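Local atomic coordinates of latent form of PPO4 Tyrosinase (Agaricus bisporus var. bisporus H97, PDB entry 4OUA), a protein that uses a two-copper centre to hydroxylate monophenols to o-diphenols and oxidise these to o-quinones, the first step of melanin synthesis. Residues 411-416 with 473-478; 520-525 with 545-550; 209-214 with 447-452; 224-229 with 241-246. All blocks are in the same frame, centred on the assembly; numbering follows the deposited sequence.

Contact 1. Residues 411-416 with 473-478; sequences DWTIQA and EGFVHL
The ring of F475 meets two side chains of strand 411-416: T413 OG1 lies at its edge, near the ring plane, and the Q415 chain runs alongside it in the same direction, with Q415 CG 3.4 Å from F475 CE1. The Q415 amide stands almost upright to that ring, the two planes 84° apart. A bend at its chi2 (-73°) brings Q415 NE2 to within 3.1 Å of E473 OE1; the other oxygen of this carboxylate, OE2, is hydrogen-bonded to T241 OG1. The imidazole of H477 sits next to T413, its ND1 3.8 Å from T413 OG1. T413, Q415, F475 and H477 share one face of an antiparallel pairing in the four-stranded sheet of the C-terminal domain, in which strand 471-477 is outermost and F475 N is hydrogen-bonded to N244 OD1 of the central domain. Backbone bonds join I414 with V476 and A416 with G474, where A416 O accepts G474 N at 2.7 Å. T413 OG1 adds a weak bond to V476 O (3.0 Å), reached because the hydroxyl is turned anti to its own N (chi1 -170°). On the other face I414 packs on V476 and crosses L478 at about a right angle, its CG1 3.7 Å from L478 CD2; I447 and I450 of strand 446-451 cover V476. Just past the strand, at the N-cap position of helix 479-485, L478 N bonds to W412 O at 3.2 Å.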
loop_
_atom_site.group_PDB
_atom_site.type_symbol
_atom_site.label_atom_id
_atom_site.label_comp_id
_atom_site.label_asym_id
_atom_site.label_seq_id
_atom_site.Cartn_x
_atom_site.Cartn_y
_atom_site.Cartn_z
ATOM N N ASP B 411 -2.230 -1.808 -24.758
ATOM C CA ASP B 411 -1.653 -1.678 -23.425
ATOM C C ASP B 411 -1.222 -3.042 -22.894
ATOM O O ASP B 411 -2.059 -3.880 -22.557
ATOM C CB ASP B 411 -2.652 -1.023 -22.470
ATOM C CG ASP B 411 -2.056 -0.735 -21.108
ATOM O OD1 ASP B 411 -0.847 -0.428 -21.037
ATOM O OD2 ASP B 411 -2.798 -0.814 -20.107
ATOM N N TRP B 412 0.087 -3.258 -22.819
ATOM C CA TRP B 412 0.624 -4.561 -22.442
ATOM C C TRP B 412 0.934 -4.658 -20.954
ATOM O O TRP B 412 1.599 -3.791 -20.387
ATOM C CB TRP B 412 1.883 -4.869 -23.254
ATOM C CG TRP B 412 1.650 -4.848 -24.731
ATOM C CD1 TRP B 412 1.905 -3.817 -25.588
ATOM C CD2 TRP B 412 1.104 -5.906 -25.528
ATOM N NE1 TRP B 412 1.557 -4.169 -26.868
ATOM C CE2 TRP B 412 1.062 -5.445 -26.858
ATOM C CE3 TRP B 412 0.649 -7.197 -25.244
ATOM C CZ2 TRP B 412 0.579 -6.231 -27.904
ATOM C CZ3 TRP B 412 0.172 -7.975 -26.283
ATOM C CH2 TRP B 412 0.142 -7.490 -27.597
ATOM N N THR B 413 0.450 -5.725 -20.330
ATOM C CA THR B 413 0.705 -5.973 -18.919
ATOM C C THR B 413 0.886 -7.463 -18.658
ATOM O O THR B 413 0.282 -8.297 -19.335
ATOM C CB THR B 413 -0.437 -5.448 -18.035
ATOM O OG1 THR B 413 -0.038 -5.493 -16.660
ATOM C CG2 THR B 413 -1.684 -6.295 -18.222
ATOM N N ILE B 414 1.718 -7.797 -17.678
ATOM C CA ILE B 414 1.898 -9.187 -17.285
ATOM C C ILE B 414 0.812 -9.593 -16.298
ATOM O O ILE B 414 0.873 -9.256 -15.116
ATOM C CB ILE B 414 3.280 -9.433 -16.658
ATOM C CG1 ILE B 414 4.378 -9.243 -17.704
ATOM C CG2 ILE B 414 3.353 -10.830 -16.068
ATOM C CD1 ILE B 414 5.763 -9.549 -17.192
ATOM N N GLN B 415 -0.190 -10.307 -16.798
ATOM C CA GLN B 415 -1.305 -10.746 -15.973
ATOM C C GLN B 415 -0.937 -12.031 -15.242
ATOM O O GLN B 415 -0.518 -13.008 -15.859
ATOM C CB GLN B 415 -2.557 -10.949 -16.831
ATOM C CG GLN B 415 -3.861 -10.562 -16.151
ATOM C CD GLN B 415 -4.292 -11.551 -15.085
ATOM O OE1 GLN B 415 -3.842 -12.697 -15.063
ATOM N NE2 GLN B 415 -5.173 -11.111 -14.194
ATOM N N ALA B 416 -1.089 -12.023 -13.922
ATOM C CA ALA B 416 -0.762 -13.192 -13.115
ATOM C C ALA B 416 -1.838 -13.456 -12.070
ATOM O O ALA B 416 -2.165 -12.585 -11.267
ATOM C CB ALA B 416 0.592 -13.014 -12.448
ATOM N N GLU B 473 -4.727 -12.039 -7.784
ATOM C CA GLU B 473 -4.077 -11.644 -9.029
ATOM C C GLU B 473 -3.135 -10.455 -8.858
ATOM O O GLU B 473 -3.229 -9.705 -7.886
ATOM C CB GLU B 473 -5.128 -11.315 -10.091
ATOM C CG GLU B 473 -6.056 -10.173 -9.714
ATOM C CD GLU B 473 -7.073 -9.864 -10.794
ATOM O OE1 GLU B 473 -7.088 -10.577 -11.821
ATOM O OE2 GLU B 473 -7.856 -8.906 -10.619
ATOM N N GLY B 474 -2.228 -10.296 -9.816
ATOM C CA GLY B 474 -1.283 -9.194 -9.819
ATOM C C GLY B 474 -0.909 -8.798 -11.233
ATOM O O GLY B 474 -1.015 -9.603 -12.157
ATOM N N PHE B 475 -0.466 -7.556 -11.407
ATOM C CA PHE B 475 -0.138 -7.044 -12.732
ATOM C C PHE B 475 1.238 -6.391 -12.780
ATOM O O PHE B 475 1.660 -5.737 -11.827
ATOM C CB PHE B 475 -1.194 -6.037 -13.191
ATOM C CG PHE B 475 -2.573 -6.611 -13.305
ATOM C CD1 PHE B 475 -3.049 -7.067 -14.524
ATOM C CD2 PHE B 475 -3.397 -6.693 -12.196
ATOM C CE1 PHE B 475 -4.322 -7.594 -14.633
ATOM C CE2 PHE B 475 -4.671 -7.221 -12.298
ATOM C CZ PHE B 475 -5.133 -7.671 -13.519
ATOM N N VAL B 476 1.928 -6.571 -13.900
ATOM C CA VAL B 476 3.203 -5.907 -14.143
ATOM C C VAL B 476 3.219 -5.345 -15.560
ATOM O O VAL B 476 2.944 -6.062 -16.521
ATOM C CB VAL B 476 4.390 -6.861 -13.944
ATOM C CG1 VAL B 476 5.688 -6.186 -14.360
ATOM C CG2 VAL B 476 4.458 -7.320 -12.494
ATOM N N HIS B 477 3.538 -4.059 -15.682
ATOM C CA HIS B 477 3.421 -3.356 -16.956
ATOM C C HIS B 477 4.689 -3.448 -17.802
ATOM O O HIS B 477 5.790 -3.605 -17.277
ATOM C CB HIS B 477 3.059 -1.893 -16.705
ATOM C CG HIS B 477 1.856 -1.716 -15.836
ATOM N ND1 HIS B 477 0.568 -1.778 -16.325
ATOM C CD2 HIS B 477 1.742 -1.488 -14.506
ATOM C CE1 HIS B 477 -0.286 -1.591 -15.334
ATOM N NE2 HIS B 477 0.400 -1.413 -14.220
ATOM N N LEU B 478 4.519 -3.340 -19.118
ATOM C CA LEU B 478 5.621 -3.527 -20.057
ATOM C C LEU B 478 5.757 -2.358 -21.027
ATOM O O LEU B 478 6.680 -2.325 -21.841
ATOM C CB LEU B 478 5.425 -4.822 -20.846
ATOM C CG LEU B 478 5.108 -6.084 -20.045
ATOM C CD1 LEU B 478 4.814 -7.241 -20.985
ATOM C CD2 LEU B 478 6.253 -6.425 -19.108
#

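Contact 2. Residues 520-525 with 545-550; sequences RIRVQG and IVNFDD
R522 and N547 run side by side across the beta hairpin of strands 520-530 and 538-548, the latter an outermost strand of the C-terminal domain's antiparallel sheet. R522 CG is wedged between the backbone N and the carbonyl carbon (chi1 69°), and the chain then extends to NE, which gives N547 OD1 a nearly straight bond of 2.9 Å (168° at the hydrogen). The oxygen lies in the guanidinium plane, yet the donor stands well above the plane of the N547 amide. Q524 is fully extended, its CG anti to N (chi1 177°), and lies along N547 with the two amide planes steeply inclined; this lets Q524 OE1 take a weak bond from R522 NH2 at 2.8 Å. The opposite face is apolar: V523 CB meets F548 CB at 4.1 Å, V546 CG1 rests 3.5 Å above one face of the F548 ring, offset toward the rim, and H495 stacks on that ring. Paired backbone bonds link V523 with F548 and G525 with V546, while Q524 and N547 between them form a non-hydrogen-bonded pair. At the exposed end I545 CG2 sits 3.7 Å from Q524 CG and 3.3 Å from G525 O.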
loop_
_atom_site.group_PDB
_atom_site.type_symbol
_atom_site.label_atom_id
_atom_site.label_comp_id
_atom_site.label_asym_id
_atom_site.label_seq_id
_atom_site.Cartn_x
_atom_site.Cartn_y
_atom_site.Cartn_z
ATOM N N ARG B 520 -1.070 -18.971 -12.624
ATOM C CA ARG B 520 -1.380 -18.833 -14.040
ATOM C C ARG B 520 -0.931 -17.471 -14.555
ATOM O O ARG B 520 -1.633 -16.473 -14.391
ATOM C CB ARG B 520 -2.879 -19.025 -14.278
ATOM C CG ARG B 520 -3.239 -19.387 -15.705
ATOM C CD ARG B 520 -2.604 -20.709 -16.102
ATOM N NE ARG B 520 -2.931 -21.777 -15.160
ATOM C CZ ARG B 520 -2.491 -23.027 -15.263
ATOM N NH1 ARG B 520 -1.701 -23.373 -16.270
ATOM N NH2 ARG B 520 -2.841 -23.931 -14.358
ATOM N N ILE B 521 0.245 -17.431 -15.173
ATOM C CA ILE B 521 0.794 -16.180 -15.683
ATOM C C ILE B 521 0.608 -16.079 -17.193
ATOM O O ILE B 521 0.475 -17.089 -17.882
ATOM C CB ILE B 521 2.290 -16.037 -15.341
ATOM C CG1 ILE B 521 2.523 -16.288 -13.851
ATOM C CG2 ILE B 521 2.804 -14.659 -15.734
ATOM C CD1 ILE B 521 3.973 -16.176 -13.436
ATOM N N ARG B 522 0.598 -14.851 -17.701
ATOM C CA ARG B 522 0.416 -14.613 -19.125
ATOM C C ARG B 522 0.619 -13.138 -19.453
ATOM O O ARG B 522 0.492 -12.277 -18.585
ATOM C CB ARG B 522 -0.976 -15.065 -19.572
ATOM C CG ARG B 522 -2.115 -14.210 -19.036
ATOM C CD ARG B 522 -3.469 -14.784 -19.424
ATOM N NE ARG B 522 -4.547 -13.809 -19.276
ATOM C CZ ARG B 522 -5.267 -13.647 -18.169
ATOM N NH1 ARG B 522 -5.027 -14.396 -17.100
ATOM N NH2 ARG B 522 -6.229 -12.732 -18.131
ATOM N N VAL B 523 0.941 -12.853 -20.710
ATOM C CA VAL B 523 1.073 -11.477 -21.171
ATOM C C VAL B 523 -0.205 -11.033 -21.872
ATOM O O VAL B 523 -0.523 -11.507 -22.961
ATOM C CB VAL B 523 2.267 -11.311 -22.127
ATOM C CG1 VAL B 523 2.231 -9.942 -22.786
ATOM C CG2 VAL B 523 3.574 -11.517 -21.381
ATOM N N GLN B 524 -0.939 -10.120 -21.242
ATOM C CA GLN B 524 -2.218 -9.675 -21.780
ATOM C C GLN B 524 -2.132 -8.280 -22.394
ATOM O O GLN B 524 -1.771 -7.315 -21.720
ATOM C CB GLN B 524 -3.289 -9.698 -20.687
ATOM C CG GLN B 524 -4.646 -9.173 -21.132
ATOM C CD GLN B 524 -5.705 -9.313 -20.057
ATOM O OE1 GLN B 524 -5.680 -10.255 -19.264
ATOM N NE2 GLN B 524 -6.644 -8.373 -20.023
ATOM N N GLY B 525 -2.469 -8.186 -23.677
ATOM C CA GLY B 525 -2.508 -6.912 -24.373
ATOM C C GLY B 525 -3.928 -6.395 -24.511
ATOM O O GLY B 525 -4.868 -7.177 -24.654
ATOM N N ILE B 545 -9.377 -9.094 -26.853
ATOM C CA ILE B 545 -8.218 -9.024 -25.971
ATOM C C ILE B 545 -7.149 -10.025 -26.401
ATOM O O ILE B 545 -7.464 -11.125 -26.855
ATOM C CB ILE B 545 -8.604 -9.297 -24.501
ATOM C CG1 ILE B 545 -9.783 -8.417 -24.077
ATOM C CG2 ILE B 545 -7.411 -9.076 -23.584
ATOM C CD1 ILE B 545 -9.461 -6.940 -24.029
ATOM N N VAL B 546 -5.886 -9.639 -26.257
ATOM C CA VAL B 546 -4.777 -10.510 -26.626
ATOM C C VAL B 546 -4.117 -11.119 -25.391
ATOM O O VAL B 546 -3.808 -10.415 -24.432
ATOM C CB VAL B 546 -3.715 -9.753 -27.441
ATOM C CG1 VAL B 546 -2.550 -10.669 -27.776
ATOM C CG2 VAL B 546 -4.331 -9.180 -28.706
ATOM N N ASN B 547 -3.905 -12.432 -25.423
ATOM C CA ASN B 547 -3.259 -13.126 -24.315
ATOM C C ASN B 547 -2.177 -14.093 -24.786
ATOM O O ASN B 547 -2.434 -14.983 -25.596
ATOM C CB ASN B 547 -4.299 -13.879 -23.481
ATOM C CG ASN B 547 -5.289 -12.951 -22.807
ATOM O OD1 ASN B 547 -5.019 -12.412 -21.732
ATOM N ND2 ASN B 547 -6.445 -12.763 -23.432
ATOM N N PHE B 548 -0.965 -13.909 -24.272
ATOM C CA PHE B 548 0.151 -14.788 -24.599
ATOM C C PHE B 548 0.577 -15.607 -23.386
ATOM O O PHE B 548 0.824 -15.058 -22.313
ATOM C CB PHE B 548 1.337 -13.977 -25.124
ATOM C CG PHE B 548 1.081 -13.314 -26.446
ATOM C CD1 PHE B 548 0.175 -13.855 -27.344
ATOM C CD2 PHE B 548 1.746 -12.149 -26.792
ATOM C CE1 PHE B 548 -0.061 -13.246 -28.563
ATOM C CE2 PHE B 548 1.513 -11.535 -28.009
ATOM C CZ PHE B 548 0.609 -12.084 -28.895
ATOM N N ASP B 549 0.658 -16.921 -23.561
ATOM C CA ASP B 549 1.105 -17.810 -22.494
ATOM C C ASP B 549 2.265 -18.680 -22.967
ATOM O O ASP B 549 2.496 -19.770 -22.443
ATOM C CB ASP B 549 -0.052 -18.682 -22.000
ATOM C CG ASP B 549 -0.805 -19.347 -23.134
ATOM O OD1 ASP B 549 -1.823 -18.779 -23.585
ATOM O OD2 ASP B 549 -0.380 -20.435 -23.578
ATOM N N ASP B 550 2.993 -18.183 -23.961
ATOM C CA ASP B 550 4.111 -18.912 -24.544
ATOM C C ASP B 550 5.378 -18.063 -24.538
ATOM O O ASP B 550 6.317 -18.328 -25.289
ATOM C CB ASP B 550 3.776 -19.343 -25.972
ATOM C CG ASP B 550 3.577 -18.161 -26.907
ATOM O OD1 ASP B 550 4.528 -17.814 -27.639
ATOM O OD2 ASP B 550 2.475 -17.573 -26.907
#

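Contact 3. Residues 209-214 with 447-452; sequences DLEADS and IGSINI
A buried carboxylate carries this contact almost alone: S449 OG donates to E211 OE2, the one hydrogen bond between 209-214 and 447-452. The modelled separation is very short and, at this resolution, doubtful in its exact value. The E211 chain starts beside its backbone N and bends at chi2 (-84°), which swings the carboxylate across to the strand. OE2 is gripped a second time by the hydroxyl of Y446, so two hydroxyls meet on one oxygen, while OE1 lies 3.5 Å from S449 OG. The S449 hydroxyl in turn receives a weak bond from N451 ND2 at 3.3 Å, and N451 ND2 also reaches D252 OD1. F256 of helix 246-258 packs against E211, S449 and N451. Three residues on, S214 points at the strand: its OG lies 3.7 Å from G448 CA, where no side chain intervenes, and its CB is 3.8 Å from I447 O. Replacing E211 by an alanine is likely to leave the hydroxyls of S449 and Y446 without their common partner and open a gap beside F256. E211 itself stands at the break between helices 201-210 and 212-224, at the N-cap position of the second. The strand side is a classic beta bulge, with I447 and G448 both facing F431, and the whole forms part of the interface between the central copper domain and the C-terminal domain.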
loop_
_atom_site.group_PDB
_atom_site.type_symbol
_atom_site.label_atom_id
_atom_site.label_comp_id
_atom_site.label_asym_id
_atom_site.label_seq_id
_atom_site.Cartn_x
_atom_site.Cartn_y
_atom_site.Cartn_z
ATOM N N ASP B 209 15.299 1.292 -4.668
ATOM C CA ASP B 209 15.763 2.084 -5.801
ATOM C C ASP B 209 15.481 1.367 -7.116
ATOM O O ASP B 209 15.259 2.002 -8.147
ATOM C CB ASP B 209 17.259 2.382 -5.670
ATOM C CG ASP B 209 17.804 3.145 -6.859
ATOM O OD1 ASP B 209 17.774 4.394 -6.829
ATOM O OD2 ASP B 209 18.264 2.500 -7.824
ATOM N N LEU B 210 15.483 0.039 -7.064
ATOM C CA LEU B 210 15.275 -0.785 -8.249
ATOM C C LEU B 210 13.793 -0.920 -8.599
ATOM O O LEU B 210 13.428 -0.987 -9.774
ATOM C CB LEU B 210 15.893 -2.169 -8.039
ATOM C CG LEU B 210 15.895 -3.119 -9.236
ATOM C CD1 LEU B 210 16.754 -2.564 -10.365
ATOM C CD2 LEU B 210 16.375 -4.498 -8.818
ATOM N N GLU B 211 12.946 -0.955 -7.575
ATOM C CA GLU B 211 11.510 -1.139 -7.763
ATOM C C GLU B 211 10.766 0.188 -7.915
ATOM O O GLU B 211 9.534 0.222 -7.916
ATOM C CB GLU B 211 10.922 -1.930 -6.590
ATOM C CG GLU B 211 11.282 -3.410 -6.581
ATOM C CD GLU B 211 10.367 -4.244 -7.464
ATOM O OE1 GLU B 211 9.601 -3.660 -8.261
ATOM O OE2 GLU B 211 10.409 -5.488 -7.354
ATOM N N ALA B 212 11.516 1.276 -8.047
ATOM C CA ALA B 212 10.924 2.610 -8.102
ATOM C C ALA B 212 10.041 2.803 -9.335
ATOM O O ALA B 212 8.875 3.176 -9.217
ATOM C CB ALA B 212 12.015 3.668 -8.065
ATOM N N ASP B 213 10.602 2.550 -10.514
ATOM C CA ASP B 213 9.886 2.761 -11.768
ATOM C C ASP B 213 8.650 1.868 -11.868
ATOM O O ASP B 213 7.590 2.309 -12.311
ATOM C CB ASP B 213 10.815 2.514 -12.959
ATOM C CG ASP B 213 12.051 3.397 -12.929
ATOM O OD1 ASP B 213 13.077 2.975 -12.354
ATOM O OD2 ASP B 213 11.998 4.516 -13.481
ATOM N N SER B 214 8.795 0.614 -11.456
ATOM C CA SER B 214 7.681 -0.325 -11.463
ATOM C C SER B 214 6.564 0.139 -10.538
ATOM O O SER B 214 5.388 0.123 -10.907
ATOM C CB SER B 214 8.151 -1.720 -11.051
ATOM O OG SER B 214 7.051 -2.598 -10.890
ATOM N N ILE B 447 12.073 -5.974 -14.964
ATOM C CA ILE B 447 10.711 -5.533 -15.253
ATOM C C ILE B 447 10.000 -5.035 -13.996
ATOM O O ILE B 447 9.819 -3.832 -13.804
ATOM C CB ILE B 447 9.874 -6.666 -15.881
ATOM C CG1 ILE B 447 10.635 -7.315 -17.040
ATOM C CG2 ILE B 447 8.522 -6.140 -16.342
ATOM C CD1 ILE B 447 10.942 -6.367 -18.178
ATOM N N GLY B 448 9.595 -5.974 -13.147
ATOM C CA GLY B 448 8.914 -5.649 -11.908
ATOM C C GLY B 448 8.715 -6.887 -11.055
ATOM O O GLY B 448 9.395 -7.895 -11.246
ATOM N N SER B 449 7.778 -6.817 -10.114
ATOM C CA SER B 449 7.507 -7.949 -9.238
ATOM C C SER B 449 6.080 -7.931 -8.702
ATOM O O SER B 449 5.449 -6.878 -8.615
ATOM C CB SER B 449 8.498 -7.971 -8.070
ATOM O OG SER B 449 8.359 -6.817 -7.258
ATOM N N ILE B 450 5.580 -9.109 -8.352
ATOM C CA ILE B 450 4.288 -9.237 -7.692
ATOM C C ILE B 450 4.497 -9.852 -6.316
ATOM O O ILE B 450 4.925 -11.000 -6.197
ATOM C CB ILE B 450 3.307 -10.099 -8.502
ATOM C CG1 ILE B 450 3.037 -9.463 -9.867
ATOM C CG2 ILE B 450 2.010 -10.288 -7.734
ATOM C CD1 ILE B 450 2.068 -10.247 -10.726
ATOM N N ASN B 451 4.197 -9.081 -5.279
ATOM C CA ASN B 451 4.508 -9.484 -3.916
ATOM C C ASN B 451 3.284 -9.947 -3.135
ATOM O O ASN B 451 2.214 -9.345 -3.220
ATOM C CB ASN B 451 5.192 -8.332 -3.187
ATOM C CG ASN B 451 6.360 -7.771 -3.969
ATOM O OD1 ASN B 451 7.503 -8.201 -3.801
ATOM N ND2 ASN B 451 6.078 -6.810 -4.840
ATOM N N ILE B 452 3.453 -11.019 -2.369
ATOM C CA ILE B 452 2.352 -11.596 -1.606
ATOM C C ILE B 452 2.402 -11.188 -0.136
ATOM O O ILE B 452 3.376 -11.471 0.563
ATOM C CB ILE B 452 2.358 -13.133 -1.692
ATOM C CG1 ILE B 452 2.584 -13.581 -3.137
ATOM C CG2 ILE B 452 1.067 -13.703 -1.125
ATOM C CD1 ILE B 452 1.676 -12.902 -4.129
#

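Contact 4. Residues 224-229 with 241-246; sequences KFNANW and THANSL
F225 and H242 meet through the base of one side chain and the far end of the other: H242 NE2 comes to 3.4 Å from F225 CB and its CD2 to 3.7 Å from the same atom, while the F225 ring itself leads away toward P537. The imidazole gets there because H242 CG sits between its backbone N and carbonyl carbon (chi1 48°), tipping the ring across to 224-229. F225 O is also near H242 NE2, but the angle is too poor for a hydrogen bond. On the phenylalanine ring, K224 CB lies 3.6 Å above one face, offset toward the rim. Next to the histidine, A243 points its methyl straight at the other loop, where its CB is 4.2 Å from F225 CB and 4.0 Å from N226 OD1. N226 then reaches past A243 and gives N244 O a bond of 3.0 Å that is close to straight (173°), with the acceptor in the plane of the N226 amide. With an alanine in place of N226, N244 O would probably lose this donor and the 241-246 loop part of its tie to 224-229. S245 follows at the N-cap of helix 246-258, its OG bonded to N234 O and A248 N. The carbonyl of buried N244 is thus paired two residues before the helix that carries H250 and H254, two of the copper ligands, which is consistent with a fixed course for the chain as it enters that helix.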
loop_
_atom_site.group_PDB
_atom_site.type_symbol
_atom_site.label_atom_id
_atom_site.label_comp_id
_atom_site.label_asym_id
_atom_site.label_seq_id
_atom_site.Cartn_x
_atom_site.Cartn_y
_atom_site.Cartn_z
ATOM N N LYS B 224 -6.081 5.254 -11.785
ATOM C CA LYS B 224 -6.884 5.729 -12.905
ATOM C C LYS B 224 -7.851 4.683 -13.455
ATOM O O LYS B 224 -9.030 4.965 -13.653
ATOM C CB LYS B 224 -5.975 6.219 -14.036
ATOM C CG LYS B 224 -5.041 7.345 -13.638
ATOM C CD LYS B 224 -4.670 8.204 -14.837
ATOM C CE LYS B 224 -5.871 8.987 -15.347
ATOM N NZ LYS B 224 -5.504 9.935 -16.438
ATOM N N PHE B 225 -7.349 3.476 -13.692
ATOM C CA PHE B 225 -8.086 2.487 -14.473
ATOM C C PHE B 225 -8.811 1.442 -13.623
ATOM O O PHE B 225 -8.846 0.262 -13.968
ATOM C CB PHE B 225 -7.129 1.807 -15.451
ATOM C CG PHE B 225 -6.354 2.777 -16.297
ATOM C CD1 PHE B 225 -6.946 3.947 -16.745
ATOM C CD2 PHE B 225 -5.030 2.535 -16.623
ATOM C CE1 PHE B 225 -6.240 4.849 -17.516
ATOM C CE2 PHE B 225 -4.317 3.435 -17.394
ATOM C CZ PHE B 225 -4.923 4.593 -17.841
ATOM N N ASN B 226 -9.392 1.889 -12.516
ATOM C CA ASN B 226 -10.281 1.054 -11.715
ATOM C C ASN B 226 -11.630 1.748 -11.560
ATOM O O ASN B 226 -11.754 2.717 -10.813
ATOM C CB ASN B 226 -9.667 0.755 -10.346
ATOM C CG ASN B 226 -8.477 -0.187 -10.429
ATOM O OD1 ASN B 226 -8.427 -1.070 -11.285
ATOM N ND2 ASN B 226 -7.513 -0.004 -9.533
ATOM N N ALA B 227 -12.638 1.253 -12.271
ATOM C CA ALA B 227 -13.916 1.953 -12.369
ATOM C C ALA B 227 -14.989 1.394 -11.438
ATOM O O ALA B 227 -16.072 1.968 -11.322
ATOM C CB ALA B 227 -14.409 1.926 -13.807
ATOM N N ASN B 228 -14.694 0.278 -10.779
ATOM C CA ASN B 228 -15.628 -0.295 -9.815
ATOM C C ASN B 228 -14.916 -0.723 -8.537
ATOM O O ASN B 228 -13.694 -0.868 -8.515
ATOM C CB ASN B 228 -16.382 -1.478 -10.428
ATOM C CG ASN B 228 -15.473 -2.643 -10.761
ATOM O OD1 ASN B 228 -15.182 -3.481 -9.907
ATOM N ND2 ASN B 228 -15.027 -2.708 -12.010
ATOM N N TRP B 229 -15.685 -0.926 -7.471
ATOM C CA TRP B 229 -15.114 -1.192 -6.157
ATOM C C TRP B 229 -14.348 -2.512 -6.087
ATOM O O TRP B 229 -13.289 -2.584 -5.467
ATOM C CB TRP B 229 -16.211 -1.181 -5.090
ATOM C CG TRP B 229 -15.674 -1.230 -3.696
ATOM C CD1 TRP B 229 -15.614 -2.319 -2.877
ATOM C CD2 TRP B 229 -15.103 -0.142 -2.959
ATOM N NE1 TRP B 229 -15.048 -1.976 -1.672
ATOM C CE2 TRP B 229 -14.725 -0.645 -1.697
ATOM C CE3 TRP B 229 -14.878 1.209 -3.243
ATOM C CZ2 TRP B 229 -14.135 0.156 -0.720
ATOM C CZ3 TRP B 229 -14.291 2.003 -2.272
ATOM C CH2 TRP B 229 -13.926 1.473 -1.026
ATOM N N THR B 241 -10.539 -7.061 -15.395
ATOM C CA THR B 241 -9.677 -6.055 -14.781
ATOM C C THR B 241 -8.348 -5.983 -15.523
ATOM O O THR B 241 -7.855 -6.998 -16.024
ATOM C CB THR B 241 -9.417 -6.354 -13.293
ATOM O OG1 THR B 241 -8.863 -7.667 -13.160
ATOM C CG2 THR B 241 -10.713 -6.272 -12.502
ATOM N N HIS B 242 -7.770 -4.786 -15.593
ATOM C CA HIS B 242 -6.556 -4.574 -16.374
ATOM C C HIS B 242 -5.481 -3.812 -15.605
ATOM O O HIS B 242 -4.434 -3.471 -16.158
ATOM C CB HIS B 242 -6.891 -3.832 -17.668
ATOM C CG HIS B 242 -7.768 -2.635 -17.469
ATOM N ND1 HIS B 242 -9.136 -2.732 -17.328
ATOM C CD2 HIS B 242 -7.476 -1.314 -17.396
ATOM C CE1 HIS B 242 -9.648 -1.524 -17.172
ATOM N NE2 HIS B 242 -8.662 -0.647 -17.209
ATOM N N ALA B 243 -5.741 -3.547 -14.330
ATOM C CA ALA B 243 -4.791 -2.819 -13.500
ATOM C C ALA B 243 -4.788 -3.354 -12.072
ATOM O O ALA B 243 -5.741 -3.999 -11.638
ATOM C CB ALA B 243 -5.110 -1.335 -13.509
ATOM N N ASN B 244 -3.710 -3.083 -11.348
ATOM C CA ASN B 244 -3.604 -3.515 -9.964
ATOM C C ASN B 244 -4.660 -2.864 -9.085
ATOM O O ASN B 244 -5.050 -1.719 -9.312
ATOM C CB ASN B 244 -2.214 -3.202 -9.410
ATOM C CG ASN B 244 -1.139 -4.068 -10.018
ATOM O OD1 ASN B 244 -0.952 -5.215 -9.617
ATOM N ND2 ASN B 244 -0.416 -3.520 -10.988
ATOM N N SER B 245 -5.123 -3.603 -8.084
ATOM C CA SER B 245 -6.035 -3.052 -7.092
ATOM C C SER B 245 -5.248 -2.230 -6.083
ATOM O O SER B 245 -4.021 -2.310 -6.034
ATOM C CB SER B 245 -6.808 -4.167 -6.387
ATOM O OG SER B 245 -5.920 -5.106 -5.805
ATOM N N LEU B 246 -5.955 -1.436 -5.287
ATOM C CA LEU B 246 -5.320 -0.659 -4.229
ATOM C C LEU B 246 -4.489 -1.569 -3.333
ATOM O O LEU B 246 -3.350 -1.252 -2.991
ATOM C CB LEU B 246 -6.371 0.082 -3.397
ATOM C CG LEU B 246 -5.860 1.040 -2.318
ATOM C CD1 LEU B 246 -5.321 2.321 -2.941
ATOM C CD2 LEU B 246 -6.948 1.347 -1.303
#

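How the contacts relate
Contact 3 opens first in the chain, at the break between helices 201-210 and 212-224, and closes only at strand 446-451 in the C-terminal domain. Nested inside that long loop, contact 4 closes a short one around helix 229-233, within the central domain. Contact 1 opens on strand 407-419 before contact 3 has closed and ends on strand 471-477, so the two cross; they pack together through I447 and I450. Contact 2 comes last, as a hairpin of its own, and joins contact 1 because strands 407-419 and 520-530 are neighbours in one sheet. Contacts 1 and 4 also touch, binding that sheet to the central domain.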